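Local coordinates for secretory-abundant heat soluble protein 1 (Ramazzottius varieornatus, PDB 5XN9), which acts as a secreted, heat-soluble molecular shield under water-deficient conditions, supporting the desiccation tolerance of a tardigrade, and has a fold related to fatty acid binding proteins, at residues D16-F21 and G36-T41; N72-T77 and K85-E90; N80-K85 and P102-V107. All coordinates share one frame; numbering follows the deposited sequence.

Overall arrangement
All three contacts reach one antiparallel sheet of ten strands, consistent with the beta barrel of fatty acid binding proteins. Contact 1 comes first along the chain and closes before the others open. It joins the end of strand 10-19 to the loop that follows helix 32-35. Contacts 2 and 3 cross along the chain and share strand 82-91 and Lys-85. Their centres are about 14 Å apart, and they touch where Thr-77 meets Ile-84. The centre of contact 1 is about 25 Å from that of contact 2, on the opposite side of the chain's centre, and about 22 Å from that of contact 3. Contact 1 thus stands apart, while contacts 2 and 3 are continuous along strand 82-91.

Contact 1 of 3, residues D16-F21 and G36-T41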
loop_
_atom_site.group_PDB
_atom_site.type_symbol
_atom_site.label_atom_id
_atom_site.label_comp_id
_atom_site.label_asym_id
_atom_site.label_seq_id
_atom_site.Cartn_x
_atom_site.Cartn_y
_atom_site.Cartn_z
ATOM N N ASP A 16 -15.893 -2.799 -1.639
ATOM C CA ASP A 16 -16.375 -3.771 -0.669
ATOM C C ASP A 16 -15.633 -5.097 -0.741
ATOM O O ASP A 16 -15.803 -5.931 0.156
ATOM C CB ASP A 16 -17.872 -4.028 -0.872
ATOM C CG ASP A 16 -18.725 -2.844 -0.473
ATOM O OD1 ASP A 16 -18.184 -1.911 0.155
ATOM O OD2 ASP A 16 -19.938 -2.854 -0.775
ATOM N N ARG A 17 -14.826 -5.311 -1.778
ATOM C CA ARG A 17 -14.158 -6.589 -1.982
ATOM C C ARG A 17 -12.863 -6.628 -1.181
ATOM O O ARG A 17 -11.980 -5.780 -1.364
ATOM C CB ARG A 17 -13.890 -6.811 -3.467
ATOM C CG ARG A 17 -15.156 -6.862 -4.310
ATOM C CD ARG A 17 -14.853 -6.541 -5.762
ATOM N NE ARG A 17 -14.122 -7.621 -6.414
ATOM C CZ ARG A 17 -13.378 -7.465 -7.502
ATOM N NH1 ARG A 17 -12.753 -8.508 -8.034
ATOM N NH2 ARG A 17 -13.249 -6.265 -8.053
ATOM N N ILE A 18 -12.757 -7.613 -0.292
ATOM C CA ILE A 18 -11.607 -7.756 0.587
ATOM C C ILE A 18 -11.553 -9.227 0.965
ATOM O O ILE A 18 -12.584 -9.905 1.014
ATOM C CB ILE A 18 -11.759 -6.822 1.816
ATOM C CG1 ILE A 18 -10.499 -6.811 2.680
ATOM C CG2 ILE A 18 -13.003 -7.185 2.624
ATOM C CD1 ILE A 18 -10.454 -5.628 3.630
ATOM N N GLU A 19 -10.345 -9.740 1.187
ATOM C CA GLU A 19 -10.175 -11.168 1.427
ATOM C C GLU A 19 -9.062 -11.393 2.433
ATOM O O GLU A 19 -7.927 -10.962 2.211
ATOM C CB GLU A 19 -9.864 -11.894 0.120
ATOM C CG GLU A 19 -9.737 -13.396 0.255
ATOM C CD GLU A 19 -9.444 -14.050 -1.073
ATOM O OE1 GLU A 19 -10.401 -14.309 -1.834
ATOM O OE2 GLU A 19 -8.249 -14.273 -1.364
ATOM N N ASN A 20 -9.398 -12.055 3.538
ATOM C CA ASN A 20 -8.437 -12.532 4.530
ATOM C C ASN A 20 -7.671 -11.401 5.206
ATOM O O ASN A 20 -6.569 -11.614 5.729
ATOM C CB ASN A 20 -7.467 -13.561 3.936
ATOM C CG ASN A 20 -6.912 -14.504 4.980
ATOM O OD1 ASN A 20 -7.620 -14.898 5.910
ATOM N ND2 ASN A 20 -5.641 -14.874 4.835
ATOM N N PHE A 21 -8.233 -10.192 5.209
ATOM C CA PHE A 21 -7.479 -9.046 5.701
ATOM C C PHE A 21 -7.285 -9.096 7.210
ATOM O O PHE A 21 -6.255 -8.633 7.712
ATOM C CB PHE A 21 -8.156 -7.743 5.282
ATOM C CG PHE A 21 -7.253 -6.551 5.337
ATOM C CD1 PHE A 21 -6.275 -6.371 4.377
ATOM C CD2 PHE A 21 -7.384 -5.608 6.343
ATOM C CE1 PHE A 21 -5.434 -5.271 4.418
ATOM C CE2 PHE A 21 -6.551 -4.508 6.394
ATOM C CZ PHE A 21 -5.572 -4.338 5.427
ATOM N N GLY A 36 -8.711 -3.706 11.853
ATOM C CA GLY A 36 -9.457 -4.633 11.038
ATOM C C GLY A 36 -10.589 -3.948 10.297
ATOM O O GLY A 36 -10.693 -2.722 10.231
ATOM N N GLY A 37 -11.450 -4.772 9.725
ATOM C CA GLY A 37 -12.570 -4.244 8.986
ATOM C C GLY A 37 -12.161 -3.756 7.609
ATOM O O GLY A 37 -11.090 -4.080 7.080
ATOM N N ASN A 38 -13.039 -2.944 7.023
ATOM C CA ASN A 38 -12.877 -2.482 5.655
ATOM C C ASN A 38 -13.241 -0.997 5.604
ATOM O O ASN A 38 -14.277 -0.598 5.083
ATOM C CB ASN A 38 -13.729 -3.311 4.693
ATOM C CG ASN A 38 -13.526 -2.925 3.244
ATOM O OD1 ASN A 38 -12.598 -2.196 2.909
ATOM N ND2 ASN A 38 -14.398 -3.420 2.373
ATOM N N HIS A 39 -12.372 -0.161 6.158
ATOM C CA HIS A 39 -12.617 1.273 6.147
ATOM C C HIS A 39 -12.147 1.875 4.834
ATOM O O HIS A 39 -11.138 1.449 4.262
ATOM C CB HIS A 39 -11.917 1.949 7.321
ATOM C CG HIS A 39 -12.548 1.639 8.642
ATOM N ND1 HIS A 39 -13.591 2.378 9.162
ATOM C CD2 HIS A 39 -12.301 0.653 9.538
ATOM C CE1 HIS A 39 -13.950 1.866 10.326
ATOM N NE2 HIS A 39 -13.184 0.817 10.576
ATOM N N LYS A 40 -12.893 2.871 4.358
ATOM C CA LYS A 40 -12.597 3.515 3.084
ATOM C C LYS A 40 -11.162 4.022 3.053
ATOM O O LYS A 40 -10.738 4.798 3.918
ATOM C CB LYS A 40 -13.579 4.669 2.873
ATOM C CG LYS A 40 -13.389 5.440 1.580
ATOM C CD LYS A 40 -13.553 4.558 0.362
ATOM C CE LYS A 40 -14.961 4.004 0.243
ATOM N NZ LYS A 40 -15.190 3.412 -1.106
ATOM N N THR A 41 -10.420 3.572 2.049
ATOM C CA THR A 41 -8.993 3.822 1.935
ATOM C C THR A 41 -8.708 4.319 0.530
ATOM O O THR A 41 -9.277 3.813 -0.442
ATOM C CB THR A 41 -8.203 2.522 2.196
ATOM O OG1 THR A 41 -8.498 2.051 3.520
ATOM C CG2 THR A 41 -6.687 2.724 2.036
#
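Ile-18 and Asn-38 slide past each other in opposite directions where the end of the first barrel strand meets the loop behind the helical lid. The fold is that of the fatty acid binding proteins, in which two short helices follow the first strand. Here helices 21-27 and 32-35 lie between the two segments. The loop 36-41 then leads into strand 42-48.

Ile-18 makes the nonpolar part of the contact. Its CG1 is anti to the backbone N (chi1 -173°), and chi2 is also extended. This carries Ile-18 CD1 out to the loop, 3.8 Å from Gly-37 O. Ile-18 CD1 also lies alongside the Asn-38 amide, 4.1 Å from Asn-38 CG. The second branch of Ile-18, CG2, meets Asn-38 ND2 at 4.0 Å. Both branches thus border the Asn-38 amide, and CD1 also reaches Gly-37. Asn-38 has its CG anti to the backbone N (chi1 -176°), which sets the amide along Ile-18.

Phe-21 adds an aromatic ring from the start of helix 21-27. Its CD2 comes within 4.1 Å of Gly-37 O, which approaches the ring obliquely. The Gly-37 carbonyl oxygen thus has both the Ile-18 methyl and the Phe-21 ring near it.

The Asn-38 amide is fixed by partners outside the two segments. OD1 accepts a hydrogen bond from Arg-132 on strand 128-136, and ND2 donates to the carbonyl oxygen of Thr-15. These two bonds hold the amide beside the corner at Asp-16. His-39 O and Thr-41 OG1 are also hydrogen-bonded to Arg-132, so one guanidinium ties several points of the loop to the barrel wall.

Within the loop, Thr-41 OG1 donates to His-39 O at 2.8 Å. At the corner, Asn-38 ND2 lies 3.6 Å from Asp-16 O.

Contact 2 of 3, residues N72-T77 and K85-E90; sequences NEEGTT and KYKYTE. With EDO (1,2-ethanediol), chain K.
Tyr-86 has CG between its backbone N and carbonyl carbon (chi1 57°), which turns its ring back over Gly-75. Lys-87 has CG anti to its backbone N (chi1 -178°), and its chain runs along Asn-72 to Glu-74.

The segments form part of an antiparallel beta hairpin. Gly-75 and Tyr-86 are a hydrogen-bonded pair: Gly-75 N donates to Tyr-86 O and Tyr-86 N to Gly-75 O, each at 2.9 Å. Thr-76 and Lys-85 are the next, non-hydrogen-bonded pair. Gly-75 CA makes a CH-pi contact over the face of the Tyr-86 ring, 3.9 Å from its centroid. With no side chain on Gly-75, the ring can lie close to the backbone. Thr-77 CB comes to the ring from the side, 4.0 Å from Tyr-86 CE2.

Beyond the regular pairs, Asn-72 N donates an almost straight bond of 2.8 Å to Tyr-88 O. A water joins Glu-73 O to Tyr-88 N. Two more lie between Asn-72 O and Lys-87 NZ, one of them held only weakly by the carbonyl. In the conformer described, Glu-74 CG packs on Lys-87 CE at 3.7 Å, while the charged ends stay beyond salt-bridge range.

Tyr-86 OH is hydrogen-bonded to Asn-68 O, and Tyr-88 OH to His-54. A 1,2-ethanediol, probably from the crystallisation liquor, gives a weak hydrogen bond to Tyr-88 OH. The ring of Tyr-88 also stacks with Phe-69. Strand 82-91 lies between strands 75-79 and 94-101 in the sheet, while Tyr-86 and Tyr-88 also reach across to strand 63-69.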
loop_
_atom_site.group_PDB
_atom_site.type_symbol
_atom_site.label_atom_id
_atom_site.label_comp_id
_atom_site.label_asym_id
_atom_site.label_seq_id
_atom_site.Cartn_x
_atom_site.Cartn_y
_atom_site.Cartn_z
ATOM N N ASN A 72 13.511 1.258 -7.044
ATOM C CA ASN A 72 14.766 0.554 -6.768
ATOM C C ASN A 72 15.611 1.208 -5.681
ATOM O O ASN A 72 16.748 0.770 -5.468
ATOM C CB ASN A 72 15.644 0.376 -8.015
ATOM C CG ASN A 72 14.891 -0.231 -9.165
ATOM O OD1 ASN A 72 14.129 -1.170 -8.982
ATOM N ND2 ASN A 72 15.087 0.312 -10.361
ATOM N N GLU A 73 15.113 2.231 -4.991
ATOM C CA GLU A 73 15.906 2.954 -4.000
ATOM C C GLU A 73 15.209 2.889 -2.655
ATOM O O GLU A 73 14.009 3.153 -2.567
ATOM C CB GLU A 73 16.145 4.412 -4.414
ATOM C CG GLU A 73 16.777 4.552 -5.801
ATOM C CD GLU A 73 17.336 5.941 -6.087
ATOM O OE1 GLU A 73 17.368 6.787 -5.165
ATOM O OE2 GLU A 73 17.756 6.190 -7.243
ATOM N N GLU A 74 15.959 2.511 -1.619
ATOM C CA GLU A 74 15.395 2.417 -0.283
ATOM C C GLU A 74 14.878 3.773 0.177
ATOM O O GLU A 74 15.404 4.827 -0.188
ATOM C CB GLU A 74 16.462 1.944 0.704
ATOM C CG GLU A 74 17.097 0.629 0.336
ATOM C CD GLU A 74 18.263 0.285 1.245
ATOM O OE1 GLU A 74 18.702 1.167 2.013
ATOM O OE2 GLU A 74 18.735 -0.866 1.190
ATOM N N GLY A 75 13.823 3.733 0.988
ATOM C CA GLY A 75 13.362 4.909 1.687
ATOM C C GLY A 75 12.850 4.517 3.060
ATOM O O GLY A 75 12.771 3.334 3.397
ATOM N N THR A 76 12.528 5.528 3.859
ATOM C CA THR A 76 12.014 5.293 5.198
ATOM C C THR A 76 10.809 6.177 5.465
ATOM O O THR A 76 10.700 7.301 4.960
ATOM C CB THR A 76 13.058 5.547 6.298
ATOM O OG1 THR A 76 13.463 6.918 6.264
ATOM C CG2 THR A 76 14.274 4.648 6.113
ATOM N N THR A 77 9.908 5.654 6.286
ATOM C CA THR A 77 8.788 6.419 6.801
ATOM C C THR A 77 8.567 6.004 8.250
ATOM O O THR A 77 9.288 5.162 8.796
ATOM C CB THR A 77 7.553 6.279 5.892
ATOM O OG1 THR A 77 6.530 7.195 6.304
ATOM C CG2 THR A 77 7.008 4.874 5.925
ATOM N N LYS A 85 11.020 0.698 6.785
ATOM C CA LYS A 85 11.889 0.779 5.619
ATOM C C LYS A 85 11.161 0.185 4.423
ATOM O O LYS A 85 10.485 -0.838 4.549
ATOM C CB LYS A 85 13.184 0.006 5.847
ATOM C CG LYS A 85 14.012 0.469 7.024
ATOM C CD LYS A 85 15.337 -0.276 7.033
ATOM C CE LYS A 85 15.881 -0.470 8.437
ATOM N NZ LYS A 85 17.081 -1.356 8.447
ATOM N N TYR A 86 11.279 0.829 3.264
ATOM C CA TYR A 86 10.587 0.326 2.085
ATOM C C TYR A 86 11.483 0.435 0.858
ATOM O O TYR A 86 12.403 1.258 0.786
ATOM C CB TYR A 86 9.274 1.072 1.819
ATOM C CG TYR A 86 9.443 2.573 1.663
ATOM C CD1 TYR A 86 9.814 3.134 0.449
ATOM C CD2 TYR A 86 9.234 3.424 2.740
ATOM C CE1 TYR A 86 9.983 4.515 0.316
ATOM C CE2 TYR A 86 9.393 4.788 2.619
ATOM C CZ TYR A 86 9.766 5.338 1.408
ATOM O OH TYR A 86 9.923 6.707 1.293
ATOM N N LYS A 87 11.163 -0.386 -0.138
ATOM C CA LYS A 87 11.753 -0.229 -1.465
ATOM C C LYS A 87 10.708 -0.663 -2.474
ATOM O O LYS A 87 10.238 -1.805 -2.423
ATOM C CB LYS A 87 13.028 -1.056 -1.637
ATOM C CG LYS A 87 13.684 -0.848 -3.006
ATOM C CD LYS A 87 14.785 -1.856 -3.291
ATOM C CE LYS A 87 15.900 -1.753 -2.289
ATOM N NZ LYS A 87 17.099 -2.502 -2.759
ATOM N N TYR A 88 10.334 0.245 -3.370
ATOM C CA TYR A 88 9.392 -0.066 -4.434
ATOM C C TYR A 88 10.165 -0.490 -5.671
ATOM O O TYR A 88 11.162 0.147 -6.033
ATOM C CB TYR A 88 8.573 1.170 -4.803
ATOM C CG TYR A 88 7.552 1.616 -3.783
ATOM C CD1 TYR A 88 7.929 2.341 -2.662
ATOM C CD2 TYR A 88 6.197 1.363 -3.977
ATOM C CE1 TYR A 88 6.989 2.776 -1.742
ATOM C CE2 TYR A 88 5.255 1.792 -3.065
ATOM C CZ TYR A 88 5.658 2.494 -1.951
ATOM O OH TYR A 88 4.714 2.939 -1.057
ATOM N N THR A 89 9.658 -1.519 -6.353
ATOM C CA THR A 89 10.207 -1.983 -7.619
ATOM C C THR A 89 9.054 -2.282 -8.567
ATOM O O THR A 89 7.908 -2.465 -8.143
ATOM C CB THR A 89 11.049 -3.247 -7.435
ATOM O OG1 THR A 89 10.226 -4.265 -6.855
ATOM C CG2 THR A 89 12.233 -2.977 -6.518
ATOM N N GLU A 90 9.362 -2.315 -9.858
ATOM C CA GLU A 90 8.411 -2.755 -10.866
ATOM C C GLU A 90 8.633 -4.224 -11.184
ATOM O O GLU A 90 9.770 -4.699 -11.233
ATOM C CB GLU A 90 8.601 -1.983 -12.172
ATOM C CG GLU A 90 8.292 -0.514 -12.088
ATOM C CD GLU A 90 8.445 0.164 -13.439
ATOM O OE1 GLU A 90 9.590 0.471 -13.839
ATOM O OE2 GLU A 90 7.417 0.366 -14.112
HETATM C C1 EDO K . 4.749 2.768 2.854
HETATM O O1 EDO K . 4.226 2.089 4.001
HETATM C C2 EDO K . 5.593 1.812 2.016
HETATM O O2 EDO K . 4.757 0.835 1.383
HETATM O O HOH W 1 12.095 -1.233 -10.428
HETATM O O HOH W 2 18.701 -0.260 -3.774
HETATM O O HOH W 3 17.165 -2.530 -5.693
HETATM O O HOH W 4 11.536 2.812 -3.364
#

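Contact 3 of 3, residues N80-K85 and P102-V107; sequences NNTEIK and PSRNKV
Pro-102 CG packs against Lys-85 CE at 3.6 Å, and the two side chains cross at a slant. The lysine offers the methylene next to its amine, with NZ itself a little farther from the same proline carbon. Another atom of the ring, Pro-102 CD, lies 3.7 Å from Glu-83 O. One proline ring therefore meets both a side chain and the backbone of strand 82-91.

Thr-82 divides its two branches between the next two residues. Its methyl CG2 is anti to the backbone N and touches Ser-103 OG at 3.7 Å. Its hydroxyl OG1 lies beside the Arg-104 guanidinium, 3.7 Å from Arg-104 NH1, in an oblique approach. The two side chains cross at about a right angle. Arg-104 is extended from CG to NE, and this takes its flat end across to the threonine.

A water bridges the two backbones. It donates to Glu-83 O at 2.7 Å and accepts from Ser-103 N at 3.0 Å. The Glu-83 carbonyl thus has the water and Pro-102 CD near it.

In the beta sheet, strand 94-101 lies between strands 82-91 and 106-114. Residues 102-105 make the turn from strand 94-101 to strand 106-114, and the contact brings this turn against the start of strand 82-91. Asn-105 and Lys-106 both face Val-101, a G1 beta bulge. As the first residue of the bulge, Asn-105 has a positive phi of 52°, and its N makes a weak hydrogen bond to Pro-102 O.

Farther out, strand 82-91 is positioned from both flanks. Lys-85 is hydrogen-bonded through its backbone to His-100, and Ile-84 to Thr-77. The side chain of Thr-82 also rests on Val-101, while Glu-83 touches Thr-76 and Gln-78 of strand 75-79.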
loop_
_atom_site.group_PDB
_atom_site.type_symbol
_atom_site.label_atom_id
_atom_site.label_comp_id
_atom_site.label_asym_id
_atom_site.label_seq_id
_atom_site.Cartn_x
_atom_site.Cartn_y
_atom_site.Cartn_z
ATOM N N ASN A 80 3.347 6.239 13.737
ATOM C CA ASN A 80 3.536 6.638 15.128
ATOM C C ASN A 80 5.031 6.770 15.406
ATOM O O ASN A 80 5.659 7.711 14.905
ATOM C CB ASN A 80 2.792 5.701 16.075
ATOM C CG ASN A 80 1.285 5.860 15.969
ATOM O OD1 ASN A 80 0.575 4.938 15.567
ATOM N ND2 ASN A 80 0.792 7.041 16.324
ATOM N N ASN A 81 5.625 5.848 16.169
ATOM C CA ASN A 81 7.087 5.723 16.120
ATOM C C ASN A 81 7.476 4.250 15.961
ATOM O O ASN A 81 8.253 3.681 16.730
ATOM C CB ASN A 81 7.858 6.482 17.215
ATOM C CG ASN A 81 9.384 6.578 16.942
ATOM O OD1 ASN A 81 10.080 7.392 17.541
ATOM N ND2 ASN A 81 9.894 5.735 16.042
ATOM N N THR A 82 6.922 3.640 14.924
ATOM C CA THR A 82 7.488 2.438 14.341
ATOM C C THR A 82 8.148 2.880 13.044
ATOM O O THR A 82 7.471 3.420 12.164
ATOM C CB THR A 82 6.388 1.415 14.058
ATOM O OG1 THR A 82 5.711 1.061 15.272
ATOM C CG2 THR A 82 6.982 0.170 13.440
ATOM N N GLU A 83 9.461 2.708 12.946
ATOM C CA GLU A 83 10.149 3.024 11.706
ATOM C C GLU A 83 9.859 1.947 10.672
ATOM O O GLU A 83 9.822 0.752 10.986
ATOM C CB GLU A 83 11.657 3.131 11.924
ATOM C CG GLU A 83 12.414 3.583 10.683
ATOM C CD GLU A 83 13.844 3.088 10.664
ATOM O OE1 GLU A 83 14.099 1.984 11.195
ATOM O OE2 GLU A 83 14.713 3.800 10.119
ATOM N N ILE A 84 9.670 2.374 9.427
ATOM C CA ILE A 84 9.310 1.487 8.333
ATOM C C ILE A 84 10.299 1.739 7.200
ATOM O O ILE A 84 10.417 2.872 6.720
ATOM C CB ILE A 84 7.872 1.758 7.855
ATOM C CG1 ILE A 84 6.878 1.671 9.021
ATOM C CG2 ILE A 84 7.498 0.833 6.718
ATOM C CD1 ILE A 84 6.883 0.355 9.729
ATOM N N LYS A 85 11.020 0.698 6.785
ATOM C CA LYS A 85 11.889 0.779 5.619
ATOM C C LYS A 85 11.161 0.185 4.423
ATOM O O LYS A 85 10.485 -0.838 4.549
ATOM C CB LYS A 85 13.184 0.006 5.847
ATOM C CG LYS A 85 14.012 0.469 7.024
ATOM C CD LYS A 85 15.337 -0.276 7.033
ATOM C CE LYS A 85 15.881 -0.470 8.437
ATOM N NZ LYS A 85 17.081 -1.356 8.447
ATOM N N PRO A 102 11.743 -3.192 11.369
ATOM C CA PRO A 102 12.814 -3.834 12.153
ATOM C C PRO A 102 12.485 -4.004 13.621
ATOM O O PRO A 102 12.914 -4.988 14.236
ATOM C CB PRO A 102 14.009 -2.893 11.937
ATOM C CG PRO A 102 13.708 -2.192 10.666
ATOM C CD PRO A 102 12.230 -2.024 10.616
ATOM N N SER A 103 11.743 -3.062 14.208
ATOM C CA SER A 103 11.429 -3.155 15.629
ATOM C C SER A 103 10.613 -4.401 15.942
ATOM O O SER A 103 10.681 -4.926 17.059
ATOM C CB SER A 103 10.694 -1.895 16.085
ATOM O OG SER A 103 9.458 -1.736 15.402
ATOM N N ARG A 104 9.862 -4.907 14.966
ATOM C CA ARG A 104 8.986 -6.052 15.165
ATOM C C ARG A 104 9.464 -7.289 14.426
ATOM O O ARG A 104 8.771 -8.312 14.432
ATOM C CB ARG A 104 7.571 -5.700 14.728
ATOM C CG ARG A 104 7.128 -4.365 15.257
ATOM C CD ARG A 104 5.639 -4.287 15.373
ATOM N NE ARG A 104 5.245 -3.032 15.993
ATOM C CZ ARG A 104 4.010 -2.754 16.381
ATOM N NH1 ARG A 104 3.741 -1.576 16.928
ATOM N NH2 ARG A 104 3.048 -3.653 16.217
ATOM N N ASN A 105 10.628 -7.222 13.788
ATOM C CA ASN A 105 11.151 -8.336 13.004
ATOM C C ASN A 105 10.119 -8.842 11.992
ATOM O O ASN A 105 9.855 -10.042 11.875
ATOM C CB ASN A 105 11.661 -9.464 13.907
ATOM C CG ASN A 105 12.501 -10.469 13.151
ATOM O OD1 ASN A 105 13.197 -10.111 12.201
ATOM N ND2 ASN A 105 12.432 -11.734 13.556
ATOM N N LYS A 106 9.513 -7.906 11.262
ATOM C CA LYS A 106 8.551 -8.250 10.225
ATOM C C LYS A 106 9.044 -7.781 8.862
ATOM O O LYS A 106 9.660 -6.711 8.733
ATOM C CB LYS A 106 7.162 -7.651 10.504
ATOM C CG LYS A 106 6.429 -8.216 11.727
ATOM C CD LYS A 106 5.847 -9.608 11.464
ATOM C CE LYS A 106 5.114 -10.169 12.684
ATOM N NZ LYS A 106 6.052 -10.813 13.636
ATOM N N VAL A 107 8.777 -8.606 7.854
ATOM C CA VAL A 107 8.970 -8.262 6.453
ATOM C C VAL A 107 7.617 -8.400 5.772
ATOM O O VAL A 107 6.964 -9.442 5.895
ATOM C CB VAL A 107 10.012 -9.188 5.792
ATOM C CG1 VAL A 107 10.147 -8.879 4.298
ATOM C CG2 VAL A 107 11.343 -9.058 6.502
HETATM O O HOH W 5 10.767 -0.463 13.194
#